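Local structure of esterase (uncultured bacterium FLS12, 4RGY) at residues V22-E27 against F111-A116; H43-L48 against G73-M78; P79-S84 against L93-F98; R83-D88 against A172-I177. The protein acts as a low-temperature-active alkaline esterase, hydrolysing ester substrates and probably using the catalytic machinery common to alpha/beta hydrolases. One frame throughout, in Å; residues are numbered along the deposited sequence.

Contact 1 (V22-E27 against F111-A116)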
loop_
_atom_site.group_PDB
_atom_site.type_symbol
_atom_site.label_atom_id
_atom_site.label_comp_id
_atom_site.label_asym_id
_atom_site.label_seq_id
_atom_site.Cartn_x
_atom_site.Cartn_y
_atom_site.Cartn_z
ATOM N N VAL A 22 9.264 5.331 -2.540
ATOM C CA VAL A 22 10.095 5.936 -3.575
ATOM C C VAL A 22 9.210 6.686 -4.558
ATOM O O VAL A 22 8.165 6.185 -4.977
ATOM C CB VAL A 22 10.926 4.860 -4.320
ATOM C CG1 VAL A 22 11.617 5.443 -5.540
ATOM C CG2 VAL A 22 11.947 4.226 -3.375
ATOM N N ILE A 23 9.618 7.898 -4.926
ATOM C CA ILE A 23 8.957 8.560 -6.043
ATOM C C ILE A 23 9.947 8.777 -7.179
ATOM O O ILE A 23 11.088 9.191 -6.952
ATOM C CB ILE A 23 8.245 9.859 -5.643
ATOM C CG1 ILE A 23 9.136 10.744 -4.800
ATOM C CG2 ILE A 23 6.973 9.551 -4.866
ATOM C CD1 ILE A 23 8.457 12.051 -4.393
ATOM N N LEU A 24 9.501 8.441 -8.389
ATOM C CA LEU A 24 10.334 8.471 -9.588
ATOM C C LEU A 24 9.671 9.353 -10.617
ATOM O O LEU A 24 8.457 9.282 -10.799
ATOM C CB LEU A 24 10.400 7.085 -10.226
ATOM C CG LEU A 24 11.426 6.009 -9.938
ATOM C CD1 LEU A 24 11.278 4.909 -11.000
ATOM C CD2 LEU A 24 12.840 6.580 -9.928
ATOM N N PRO A 25 10.462 10.160 -11.332
ATOM C CA PRO A 25 9.892 10.832 -12.496
ATOM C C PRO A 25 9.497 9.808 -13.554
ATOM O O PRO A 25 10.209 8.821 -13.738
ATOM C CB PRO A 25 11.056 11.692 -13.006
ATOM C CG PRO A 25 11.998 11.823 -11.822
ATOM C CD PRO A 25 11.870 10.526 -11.096
ATOM N N GLN A 26 8.368 10.034 -14.221
ATOM C CA GLN A 26 7.963 9.191 -15.346
ATOM C C GLN A 26 8.489 9.762 -16.658
ATOM O O GLN A 26 8.471 10.971 -16.859
ATOM C CB GLN A 26 6.440 9.073 -15.426
ATOM C CG GLN A 26 5.850 8.086 -14.451
ATOM C CD GLN A 26 4.380 7.804 -14.714
ATOM O OE1 GLN A 26 3.956 7.585 -15.851
ATOM N NE2 GLN A 26 3.596 7.822 -13.659
ATOM N N GLU A 27 8.957 8.890 -17.545
ATOM C CA GLU A 27 9.464 9.325 -18.845
ATOM C C GLU A 27 8.334 9.826 -19.736
ATOM O O GLU A 27 7.170 9.483 -19.522
ATOM C CB GLU A 27 10.212 8.184 -19.539
ATOM C CG GLU A 27 11.401 7.653 -18.752
ATOM C CD GLU A 27 12.322 6.789 -19.592
ATOM O OE1 GLU A 27 12.804 7.276 -20.637
ATOM O OE2 GLU A 27 12.563 5.623 -19.210
ATOM N N PHE A 111 15.610 0.624 -8.991
ATOM C CA PHE A 111 15.139 1.789 -9.733
ATOM C C PHE A 111 16.260 2.430 -10.545
ATOM O O PHE A 111 17.442 2.234 -10.243
ATOM C CB PHE A 111 14.521 2.822 -8.771
ATOM C CG PHE A 111 13.291 2.325 -8.051
ATOM C CD1 PHE A 111 12.102 2.122 -8.743
ATOM C CD2 PHE A 111 13.325 2.070 -6.690
ATOM C CE1 PHE A 111 10.971 1.667 -8.083
ATOM C CE2 PHE A 111 12.190 1.613 -6.028
ATOM C CZ PHE A 111 11.013 1.418 -6.733
ATOM N N PRO A 112 15.900 3.198 -11.581
ATOM C CA PRO A 112 16.904 3.817 -12.453
ATOM C C PRO A 112 17.475 5.081 -11.814
ATOM O O PRO A 112 17.226 6.203 -12.267
ATOM C CB PRO A 112 16.105 4.128 -13.725
ATOM C CG PRO A 112 14.718 4.340 -13.247
ATOM C CD PRO A 112 14.532 3.384 -12.098
ATOM N N LEU A 113 18.244 4.867 -10.750
ATOM C CA LEU A 113 18.804 5.950 -9.953
ATOM C C LEU A 113 20.290 6.144 -10.215
ATOM O O LEU A 113 21.030 5.177 -10.425
ATOM C CB LEU A 113 18.591 5.654 -8.470
ATOM C CG LEU A 113 17.162 5.320 -8.033
ATOM C CD1 LEU A 113 17.141 5.142 -6.528
ATOM C CD2 LEU A 113 16.178 6.388 -8.452
ATOM N N ALA A 114 20.719 7.402 -10.191
ATOM C CA ALA A 114 22.139 7.743 -10.315
ATOM C C ALA A 114 22.969 7.197 -9.163
ATOM O O ALA A 114 22.458 6.942 -8.071
ATOM C CB ALA A 114 22.314 9.250 -10.404
ATOM N N THR A 115 24.263 7.040 -9.418
ATOM C CA THR A 115 25.218 6.631 -8.398
ATOM C C THR A 115 26.225 7.742 -8.129
ATOM O O THR A 115 26.783 7.836 -7.039
ATOM C CB THR A 115 25.974 5.362 -8.834
ATOM O OG1 THR A 115 26.500 5.550 -10.154
ATOM C CG2 THR A 115 25.035 4.180 -8.864
ATOM N N ALA A 116 26.444 8.586 -9.129
ATOM C CA ALA A 116 27.462 9.634 -9.053
ATOM C C ALA A 116 27.239 10.584 -7.884
ATOM O O ALA A 116 26.099 10.967 -7.595
ATOM C CB ALA A 116 27.501 10.412 -10.353
#

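Contact 2 (H43-L48 against G73-M78)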
loop_
_atom_site.group_PDB
_atom_site.type_symbol
_atom_site.label_atom_id
_atom_site.label_comp_id
_atom_site.label_asym_id
_atom_site.label_seq_id
_atom_site.Cartn_x
_atom_site.Cartn_y
_atom_site.Cartn_z
ATOM N N HIS A 43 18.434 8.827 -12.643
ATOM C CA HIS A 43 17.912 10.047 -12.052
ATOM C C HIS A 43 18.723 10.463 -10.845
ATOM O O HIS A 43 19.037 9.634 -10.006
ATOM C CB HIS A 43 16.456 9.841 -11.627
ATOM C CG HIS A 43 15.504 9.764 -12.780
ATOM N ND1 HIS A 43 15.172 10.868 -13.532
ATOM C CD2 HIS A 43 14.824 8.723 -13.314
ATOM C CE1 HIS A 43 14.322 10.516 -14.480
ATOM N NE2 HIS A 43 14.096 9.216 -14.375
ATOM N N PRO A 44 19.051 11.760 -10.755
ATOM C CA PRO A 44 19.589 12.274 -9.495
ATOM C C PRO A 44 18.603 11.925 -8.383
ATOM O O PRO A 44 17.384 11.889 -8.619
ATOM C CB PRO A 44 19.639 13.785 -9.727
ATOM C CG PRO A 44 19.758 13.931 -11.216
ATOM C CD PRO A 44 18.941 12.810 -11.782
ATOM N N THR A 45 19.128 11.637 -7.199
ATOM C CA THR A 45 18.303 11.086 -6.134
ATOM C C THR A 45 18.501 11.811 -4.819
ATOM O O THR A 45 19.632 12.023 -4.368
ATOM C CB THR A 45 18.586 9.583 -5.939
ATOM O OG1 THR A 45 18.264 8.895 -7.155
ATOM C CG2 THR A 45 17.728 8.998 -4.809
ATOM N N LEU A 46 17.383 12.194 -4.211
ATOM C CA LEU A 46 17.394 12.713 -2.849
ATOM C C LEU A 46 16.949 11.622 -1.881
ATOM O O LEU A 46 15.844 11.087 -2.001
ATOM C CB LEU A 46 16.467 13.926 -2.737
ATOM C CG LEU A 46 16.144 14.442 -1.335
ATOM C CD1 LEU A 46 17.387 15.047 -0.695
ATOM C CD2 LEU A 46 15.009 15.466 -1.374
ATOM N N PHE A 47 17.817 11.298 -0.934
ATOM C CA PHE A 47 17.456 10.411 0.165
ATOM C C PHE A 47 16.891 11.295 1.259
ATOM O O PHE A 47 17.578 12.192 1.750
ATOM C CB PHE A 47 18.676 9.614 0.635
ATOM C CG PHE A 47 19.160 8.632 -0.395
ATOM C CD1 PHE A 47 19.994 9.035 -1.435
ATOM C CD2 PHE A 47 18.738 7.308 -0.353
ATOM C CE1 PHE A 47 20.411 8.120 -2.409
ATOM C CE2 PHE A 47 19.151 6.394 -1.311
ATOM C CZ PHE A 47 19.985 6.797 -2.342
ATOM N N LEU A 48 15.633 11.054 1.618
ATOM C CA LEU A 48 14.868 11.972 2.462
ATOM C C LEU A 48 14.462 11.235 3.727
ATOM O O LEU A 48 13.644 10.307 3.698
ATOM C CB LEU A 48 13.653 12.494 1.688
ATOM C CG LEU A 48 12.784 13.568 2.345
ATOM C CD1 LEU A 48 13.588 14.808 2.742
ATOM C CD2 LEU A 48 11.649 13.958 1.407
ATOM N N GLY A 73 13.105 16.479 -12.227
ATOM C CA GLY A 73 13.823 15.319 -12.730
ATOM C C GLY A 73 14.595 14.642 -11.607
ATOM O O GLY A 73 15.702 14.130 -11.809
ATOM N N LEU A 74 13.984 14.637 -10.427
ATOM C CA LEU A 74 14.621 14.203 -9.189
ATOM C C LEU A 74 13.829 13.059 -8.574
ATOM O O LEU A 74 12.627 13.186 -8.352
ATOM C CB LEU A 74 14.658 15.365 -8.189
ATOM C CG LEU A 74 15.239 15.117 -6.795
ATOM C CD1 LEU A 74 16.709 14.837 -6.926
ATOM C CD2 LEU A 74 14.986 16.320 -5.905
ATOM N N ALA A 75 14.501 11.946 -8.307
ATOM C CA ALA A 75 13.881 10.840 -7.581
ATOM C C ALA A 75 14.033 11.083 -6.080
ATOM O O ALA A 75 14.980 11.740 -5.639
ATOM C CB ALA A 75 14.514 9.528 -7.979
ATOM N N VAL A 76 13.092 10.570 -5.289
ATOM C CA VAL A 76 13.193 10.693 -3.843
ATOM C C VAL A 76 13.017 9.319 -3.197
ATOM O O VAL A 76 12.076 8.585 -3.514
ATOM C CB VAL A 76 12.140 11.666 -3.278
ATOM C CG1 VAL A 76 12.374 11.890 -1.795
ATOM C CG2 VAL A 76 12.200 13.011 -4.001
ATOM N N VAL A 77 13.929 8.982 -2.290
ATOM C CA VAL A 77 13.894 7.700 -1.591
ATOM C C VAL A 77 13.703 7.964 -0.109
ATOM O O VAL A 77 14.521 8.645 0.507
ATOM C CB VAL A 77 15.199 6.894 -1.816
ATOM C CG1 VAL A 77 15.219 5.621 -0.963
ATOM C CG2 VAL A 77 15.361 6.540 -3.300
ATOM N N MET A 78 12.632 7.414 0.458
ATOM C CA MET A 78 12.234 7.658 1.837
ATOM C C MET A 78 12.183 6.331 2.586
ATOM O O MET A 78 11.198 5.596 2.514
ATOM C CB MET A 78 10.868 8.352 1.861
ATOM C CG MET A 78 10.940 9.803 1.388
ATOM S SD MET A 78 9.409 10.452 0.690
ATOM C CE MET A 78 9.330 9.585 -0.886
#

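Contact 3 (P79-S84 against L93-F98)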
loop_
_atom_site.group_PDB
_atom_site.type_symbol
_atom_site.label_atom_id
_atom_site.label_comp_id
_atom_site.label_asym_id
_atom_site.label_seq_id
_atom_site.Cartn_x
_atom_site.Cartn_y
_atom_site.Cartn_z
ATOM N N PRO A 79 13.253 6.019 3.318
ATOM C CA PRO A 79 13.318 4.731 4.011
ATOM C C PRO A 79 12.923 4.832 5.477
ATOM O O PRO A 79 12.598 5.929 5.933
ATOM C CB PRO A 79 14.787 4.409 3.934
ATOM C CG PRO A 79 15.469 5.752 4.042
ATOM C CD PRO A 79 14.540 6.738 3.362
ATOM N N ALA A 80 12.920 3.696 6.173
ATOM C CA ALA A 80 12.558 3.622 7.588
ATOM C C ALA A 80 13.734 3.119 8.407
ATOM O O ALA A 80 14.397 2.148 8.017
ATOM C CB ALA A 80 11.366 2.698 7.767
ATOM N N VAL A 81 13.996 3.759 9.546
ATOM C CA VAL A 81 15.061 3.295 10.436
ATOM C C VAL A 81 14.627 3.154 11.890
ATOM O O VAL A 81 15.478 3.085 12.791
ATOM C CB VAL A 81 16.314 4.194 10.381
ATOM C CG1 VAL A 81 16.843 4.261 8.953
ATOM C CG2 VAL A 81 16.000 5.594 10.919
ATOM N N HIS A 82 13.317 3.123 12.118
ATOM C CA HIS A 82 12.783 2.957 13.470
ATOM C C HIS A 82 13.349 4.028 14.410
ATOM O O HIS A 82 13.550 5.160 13.972
ATOM C CB HIS A 82 13.009 1.519 13.934
ATOM C CG HIS A 82 12.482 0.522 12.953
ATOM N ND1 HIS A 82 13.199 -0.581 12.544
ATOM C CD2 HIS A 82 11.324 0.500 12.249
ATOM C CE1 HIS A 82 12.495 -1.252 11.651
ATOM N NE2 HIS A 82 11.354 -0.616 11.453
ATOM N N ARG A 83 13.602 3.711 15.679
ATOM C CA ARG A 83 14.074 4.722 16.623
ATOM C C ARG A 83 15.580 4.577 16.849
ATOM O O ARG A 83 16.052 4.512 17.984
ATOM C CB ARG A 83 13.301 4.638 17.944
ATOM C CG ARG A 83 11.805 4.931 17.817
ATOM C CD ARG A 83 11.079 4.712 19.145
ATOM N NE ARG A 83 11.652 5.552 20.196
ATOM C CZ ARG A 83 11.201 6.764 20.514
ATOM N NH1 ARG A 83 10.143 7.275 19.890
ATOM N NH2 ARG A 83 11.800 7.459 21.474
ATOM N N SER A 84 16.335 4.556 15.755
ATOM C CA SER A 84 17.750 4.189 15.803
ATOM C C SER A 84 18.739 5.343 15.728
ATOM O O SER A 84 19.932 5.138 15.916
ATOM C CB SER A 84 18.057 3.287 14.626
ATOM O OG SER A 84 17.924 4.005 13.414
ATOM N N LEU A 93 19.956 -3.101 16.033
ATOM C CA LEU A 93 20.341 -3.483 14.688
ATOM C C LEU A 93 21.265 -2.456 14.060
ATOM O O LEU A 93 21.442 -1.335 14.573
ATOM C CB LEU A 93 19.103 -3.681 13.815
ATOM C CG LEU A 93 18.075 -4.662 14.390
ATOM C CD1 LEU A 93 16.841 -4.769 13.485
ATOM C CD2 LEU A 93 18.702 -6.031 14.601
ATOM N N GLN A 94 21.836 -2.839 12.928
ATOM C CA GLN A 94 22.872 -2.047 12.283
ATOM C C GLN A 94 22.296 -1.022 11.317
ATOM O O GLN A 94 22.470 -1.124 10.103
ATOM C CB GLN A 94 23.861 -2.977 11.574
ATOM C CG GLN A 94 24.581 -3.927 12.528
ATOM C CD GLN A 94 25.606 -3.230 13.406
ATOM O OE1 GLN A 94 25.307 -2.811 14.529
ATOM N NE2 GLN A 94 26.827 -3.109 12.899
ATOM N N TYR A 95 21.625 -0.014 11.870
ATOM C CA TYR A 95 20.922 0.967 11.041
ATOM C C TYR A 95 21.824 1.954 10.285
ATOM O O TYR A 95 21.422 2.483 9.260
ATOM C CB TYR A 95 19.889 1.725 11.864
ATOM C CG TYR A 95 18.699 0.885 12.284
ATOM C CD1 TYR A 95 17.603 0.733 11.450
ATOM C CD2 TYR A 95 18.676 0.267 13.525
ATOM C CE1 TYR A 95 16.508 -0.027 11.848
ATOM C CE2 TYR A 95 17.599 -0.476 13.931
ATOM C CZ TYR A 95 16.522 -0.611 13.092
ATOM O OH TYR A 95 15.450 -1.369 13.515
ATOM N N TRP A 96 23.033 2.200 10.790
ATOM C CA TRP A 96 23.994 3.023 10.051
ATOM C C TRP A 96 24.539 2.290 8.831
ATOM O O TRP A 96 24.602 2.860 7.735
ATOM C CB TRP A 96 25.158 3.435 10.944
ATOM C CG TRP A 96 26.314 4.030 10.173
ATOM C CD1 TRP A 96 27.546 3.464 9.990
ATOM C CD2 TRP A 96 26.357 5.307 9.508
ATOM N NE1 TRP A 96 28.349 4.304 9.251
ATOM C CE2 TRP A 96 27.647 5.438 8.941
ATOM C CE3 TRP A 96 25.425 6.338 9.314
ATOM C CZ2 TRP A 96 28.036 6.566 8.213
ATOM C CZ3 TRP A 96 25.816 7.463 8.598
ATOM C CH2 TRP A 96 27.112 7.564 8.053
ATOM N N THR A 97 24.913 1.024 9.000
ATOM C CA THR A 97 25.381 0.261 7.856
ATOM C C THR A 97 24.237 0.114 6.846
ATOM O O THR A 97 24.445 0.164 5.631
ATOM C CB THR A 97 25.968 -1.096 8.288
ATOM O OG1 THR A 97 27.138 -0.850 9.081
ATOM C CG2 THR A 97 26.375 -1.939 7.084
ATOM N N PHE A 98 23.016 -0.031 7.352
ATOM C CA PHE A 98 21.850 -0.074 6.486
ATOM C C PHE A 98 21.701 1.228 5.694
ATOM O O PHE A 98 21.631 1.214 4.457
ATOM C CB PHE A 98 20.592 -0.334 7.325
ATOM C CG PHE A 98 19.307 -0.202 6.553
ATOM C CD1 PHE A 98 18.982 -1.113 5.545
ATOM C CD2 PHE A 98 18.416 0.827 6.840
ATOM C CE1 PHE A 98 17.798 -0.998 4.836
ATOM C CE2 PHE A 98 17.224 0.945 6.137
ATOM C CZ PHE A 98 16.915 0.030 5.133
#

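Contact 4 (R83-D88 against A172-I177)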
loop_
_atom_site.group_PDB
_atom_site.type_symbol
_atom_site.label_atom_id
_atom_site.label_comp_id
_atom_site.label_asym_id
_atom_site.label_seq_id
_atom_site.Cartn_x
_atom_site.Cartn_y
_atom_site.Cartn_z
ATOM N N ARG A 83 13.602 3.711 15.679
ATOM C CA ARG A 83 14.074 4.722 16.623
ATOM C C ARG A 83 15.580 4.577 16.849
ATOM O O ARG A 83 16.052 4.512 17.984
ATOM C CB ARG A 83 13.301 4.638 17.944
ATOM C CG ARG A 83 11.805 4.931 17.817
ATOM C CD ARG A 83 11.079 4.712 19.145
ATOM N NE ARG A 83 11.652 5.552 20.196
ATOM C CZ ARG A 83 11.201 6.764 20.514
ATOM N NH1 ARG A 83 10.143 7.275 19.890
ATOM N NH2 ARG A 83 11.800 7.459 21.474
ATOM N N SER A 84 16.335 4.556 15.755
ATOM C CA SER A 84 17.750 4.189 15.803
ATOM C C SER A 84 18.739 5.343 15.728
ATOM O O SER A 84 19.932 5.138 15.916
ATOM C CB SER A 84 18.057 3.287 14.626
ATOM O OG SER A 84 17.924 4.005 13.414
ATOM N N PHE A 85 18.260 6.544 15.435
ATOM C CA PHE A 85 19.168 7.654 15.187
ATOM C C PHE A 85 20.214 7.327 14.106
ATOM O O PHE A 85 21.324 7.846 14.144
ATOM C CB PHE A 85 19.827 8.150 16.495
ATOM C CG PHE A 85 19.146 9.345 17.079
ATOM C CD1 PHE A 85 18.001 9.200 17.854
ATOM C CD2 PHE A 85 19.618 10.621 16.814
ATOM C CE1 PHE A 85 17.352 10.306 18.363
ATOM C CE2 PHE A 85 18.975 11.736 17.328
ATOM C CZ PHE A 85 17.845 11.574 18.107
ATOM N N TYR A 86 19.847 6.499 13.128
ATOM C CA TYR A 86 20.745 6.242 11.992
ATOM C C TYR A 86 22.097 5.722 12.486
ATOM O O TYR A 86 23.150 6.067 11.953
ATOM C CB TYR A 86 20.878 7.518 11.124
ATOM C CG TYR A 86 19.514 7.940 10.616
ATOM C CD1 TYR A 86 19.000 7.426 9.434
ATOM C CD2 TYR A 86 18.714 8.810 11.352
ATOM C CE1 TYR A 86 17.735 7.771 8.986
ATOM C CE2 TYR A 86 17.445 9.166 10.910
ATOM C CZ TYR A 86 16.962 8.637 9.726
ATOM O OH TYR A 86 15.701 8.941 9.277
ATOM N N THR A 87 22.043 4.864 13.500
ATOM C CA THR A 87 23.235 4.379 14.189
ATOM C C THR A 87 23.313 2.847 14.170
ATOM O O THR A 87 22.281 2.168 14.243
ATOM C CB THR A 87 23.221 4.884 15.650
ATOM O OG1 THR A 87 23.181 6.317 15.647
ATOM C CG2 THR A 87 24.454 4.430 16.438
ATOM N N ASP A 88 24.523 2.307 14.041
ATOM C CA ASP A 88 24.727 0.888 14.304
ATOM C C ASP A 88 24.657 0.734 15.813
ATOM O O ASP A 88 25.606 1.029 16.544
ATOM C CB ASP A 88 26.061 0.399 13.740
ATOM C CG ASP A 88 26.014 0.176 12.241
ATOM O OD1 ASP A 88 24.902 0.160 11.662
ATOM O OD2 ASP A 88 27.083 -0.010 11.618
ATOM N N ALA A 172 17.824 5.122 28.919
ATOM C CA ALA A 172 18.070 3.731 28.557
ATOM C C ALA A 172 18.081 3.555 27.039
ATOM O O ALA A 172 18.904 2.805 26.505
ATOM C CB ALA A 172 17.041 2.809 29.201
ATOM N N GLU A 173 17.185 4.255 26.345
ATOM C CA GLU A 173 17.135 4.165 24.890
ATOM C C GLU A 173 18.394 4.753 24.261
ATOM O O GLU A 173 18.941 4.188 23.313
ATOM C CB GLU A 173 15.886 4.847 24.329
ATOM C CG GLU A 173 15.818 4.811 22.800
ATOM C CD GLU A 173 14.480 5.270 22.254
ATOM O OE1 GLU A 173 14.013 6.359 22.648
ATOM O OE2 GLU A 173 13.897 4.549 21.420
ATOM N N GLN A 174 18.862 5.880 24.793
ATOM C CA GLN A 174 20.098 6.468 24.292
ATOM C C GLN A 174 21.271 5.504 24.478
ATOM O O GLN A 174 22.142 5.396 23.611
ATOM C CB GLN A 174 20.364 7.819 24.965
ATOM C CG GLN A 174 19.339 8.894 24.591
ATOM C CD GLN A 174 19.318 9.183 23.102
ATOM O OE1 GLN A 174 18.308 8.970 22.417
ATOM N NE2 GLN A 174 20.435 9.675 22.586
ATOM N N ARG A 175 21.281 4.781 25.596
ATOM C CA ARG A 175 22.299 3.758 25.817
ATOM C C ARG A 175 22.176 2.595 24.836
ATOM O O ARG A 175 23.184 2.082 24.351
ATOM C CB ARG A 175 22.279 3.261 27.265
ATOM C CG ARG A 175 22.704 4.338 28.251
ATOM C CD ARG A 175 22.999 3.766 29.628
ATOM N NE ARG A 175 23.586 4.790 30.490
ATOM C CZ ARG A 175 22.996 5.291 31.568
ATOM N NH1 ARG A 175 21.805 4.846 31.946
ATOM N NH2 ARG A 175 23.605 6.225 32.283
ATOM N N ASN A 176 20.951 2.203 24.509
ATOM C CA ASN A 176 20.753 1.169 23.494
ATOM C C ASN A 176 21.290 1.609 22.138
ATOM O O ASN A 176 21.873 0.816 21.398
ATOM C CB ASN A 176 19.278 0.812 23.349
ATOM C CG ASN A 176 18.700 0.184 24.599
ATOM O OD1 ASN A 176 19.426 -0.319 25.453
ATOM N ND2 ASN A 176 17.376 0.215 24.709
ATOM N N ILE A 177 21.095 2.880 21.818
ATOM C CA ILE A 177 21.580 3.415 20.554
ATOM C C ILE A 177 23.099 3.582 20.551
ATOM O O ILE A 177 23.791 3.039 19.684
ATOM C CB ILE A 177 20.923 4.771 20.238
ATOM C CG1 ILE A 177 19.417 4.588 20.012
ATOM C CG2 ILE A 177 21.578 5.401 19.011
ATOM C CD1 ILE A 177 18.637 5.881 20.071
HETATM O O HOH W 1 15.336 2.766 19.991
HETATM O O HOH W 2 26.469 2.707 18.784
#

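Contact 1 (V22-E27 against F111-A116)
Val22 covers one face of the Phe111 ring. Its CG1 methyl sits above the ring in a CH-pi contact, 4.1 Å from the Phe111 centroid and 18° off the normal, displaced toward the rim. The other branch, CG2, stands beyond the rim, 3.7 Å from Phe111 CE2. The two side chains approach from opposing directions, and with Val22 CG1 anti to the backbone N (chi1 171°) that methyl lies over the ring while CG2 is left outside its rim. Farther along the ring, Leu24 arrives obliquely, CD1 lying 3.7 Å from Phe111 CD1. Leu24 divides its two methyls: CD1 also reaches Pro112 CD at 3.8 Å, while CD2 meets Leu113 CD2 at 3.7 Å. One leucine thus fills the angle formed by three successive residues. The chain bends here in an inverse gamma turn centred on Pro112, with a weak bond from Leu113 N to Phe111 O. The contact is wholly apolar and mostly buried, and Phe110 of the second subunit packs on Phe111 and Pro112. It fastens the end of strand 16-25 to the loop that leaves helix 95-110 and leads to strand 120-125, on the flank of the alpha/beta-hydrolase sheet. Phe5 of strand 2-11 meets the Phe111 ring, Ala75 of strand 75-79 packs against Leu24 and Leu113, and Ala107 of helix 95-110 touches Leu113.

Contact 2 (H43-L48 against G73-M78)
Phe47 and Val77 stand side by side and point the same way off the sheet, Val77 CB lying 3.9 Å from Phe47 CD2. On the same face, Thr45 lies aslant to Val77, its CG2 coming within 3.7 Å of Val77 CG2, and Ala75 CB sits beside Thr45 OG1. With OG1 anti to the carbonyl carbon (chi1 -61°), the Thr45 hydroxyl turns back along its own chain and donates to His43 O at 3.0 Å, from above the carbonyl plane. With an alanine here, His43 O would probably lose one of its donors and Val77 CG2 the methyl it rests on. The strands beneath, 45-48 and 75-78, run parallel at 24°, as neighbours in the central sheet of the alpha/beta-hydrolase fold. Ala75 and Val77 each use both backbone groups: Ala75 N donates to Pro44 O and Val77 N to Leu46 O, while Leu46 N reaches Ala75 O at 2.8 Å and Leu48 N reaches Val77 O at 2.9 Å. On the other face, Leu48 and Val76 slant past each other, Val76 CG1 lying 3.8 Å from Leu48 CB. Leu74 enters from the strand's start, its CD1 placed 3.5 Å from Pro44 O. Helix 95-110 covers the Phe47 and Val77 side through Leu103, and Phe121 of strand 120-125 backs Pro44, Leu46 and Leu74.

Contact 3 (P79-S84 against L93-F98)
His82 and Tyr95 both carry CG anti to the carbonyl carbon (chi1 -53° and -70°), which swings the rings into each other's range; their planes stand nearly perpendicular. They meet rim to rim where the loop after strand 75-79, a strand-to-helix connection of the alpha/beta-hydrolase fold, passes the first turn of helix 95-110; Gln94 is that helix's N-cap. Tyr95 OH lies in the imidazole plane, 2.6 Å from His82 ND1, in a nearly straight hydrogen bond (172°) whose donor could be either group. One face of the Tyr95 ring is covered by the loop: Val81 O lies 3.3 Å above its plane, toward the rim, and on that same face Ser84 CB approaches Tyr95 CD2 at 3.3 Å. A phenylalanine in place of Tyr95 would probably leave His82 ND1 without this mate and its imidazole freer to turn. About one turn further along the helix, Phe98 meets Val81 CG1 at its ring edge, while Ala80 O stands obliquely 3.6 Å from Phe98 CE2. Beyond the contact, the His82 ring meets His82 of the third subunit. Val81 O is held from its own loop as well, accepting a 2.7 Å hydrogen bond from Ser84 OG.

Contact 4 (R83-D88 against A172-I177)
Ser84 brings the loop 83-88 nearest the backbone of helix 170-178, its CA 6.2 Å from Ile177 CA, and the loop curls tightly there because Phe85 and Tyr86 both take positive phi. The curl is an ST turn: Ser84 OG, itself bonded to Val81 O, accepts from Tyr86 N. The helix belongs to the excursion after strand 145-149, the place where many alpha/beta hydrolases carry a cap. Arg83 and Glu173 form a side-on, bidentate salt bridge: Arg83 NE binds Glu173 OE2 and Arg83 NH2 binds Glu173 OE1, each at 2.7 Å and nearly straight. Both oxygens offer their syn lone pairs, and the guanidinium and carboxylate planes differ by only 9°, which fixes the rotation of both groups. The bend at Arg83 chi3 (58°) turns the guanidinium onto the extended glutamate. Arg83 NH1 bonds to Gly15 O of the third subunit, so the same arginine ties the helix to the interface. Ile177 packs against the curl: CG2 lies 3.8 Å from Thr87 CB, and CD1 lies 4.0 Å from Phe85 CD1, with the phenyl met obliquely. Phe85 also lies close to the presumed Ser-His-Asp triad without touching it. Two waters bridge the segments. One donates to both Arg83 O and Glu173 OE2; the other donates to Asp88 O at 2.9 Å and Ile177 O at 2.8 Å.

In the fold
Contacts 1 and 2 lie on adjacent strands 16-25, 75-79 and 45-49 of the sheet, their centres 7 Å apart, and join through His43, whose backbone bonds to Pro112 and Ala114. Strand 75-79 runs into the loop of contact 3, where Leu48 O packs on Pro79. Contacts 3 and 4 share Arg83 and Ser84, have centres 9 Å apart, and are linked by Asp88 to Thr97 OG1; both touch the third subunit, whereas contact 1 touches the second. Contacts 1 and 4 are about 31 Å apart between centres. Along the chain contact 1 encloses contacts 2 and 3, which come in series, and crosses contact 4; together they connect the sheet with the loop near the probable active site.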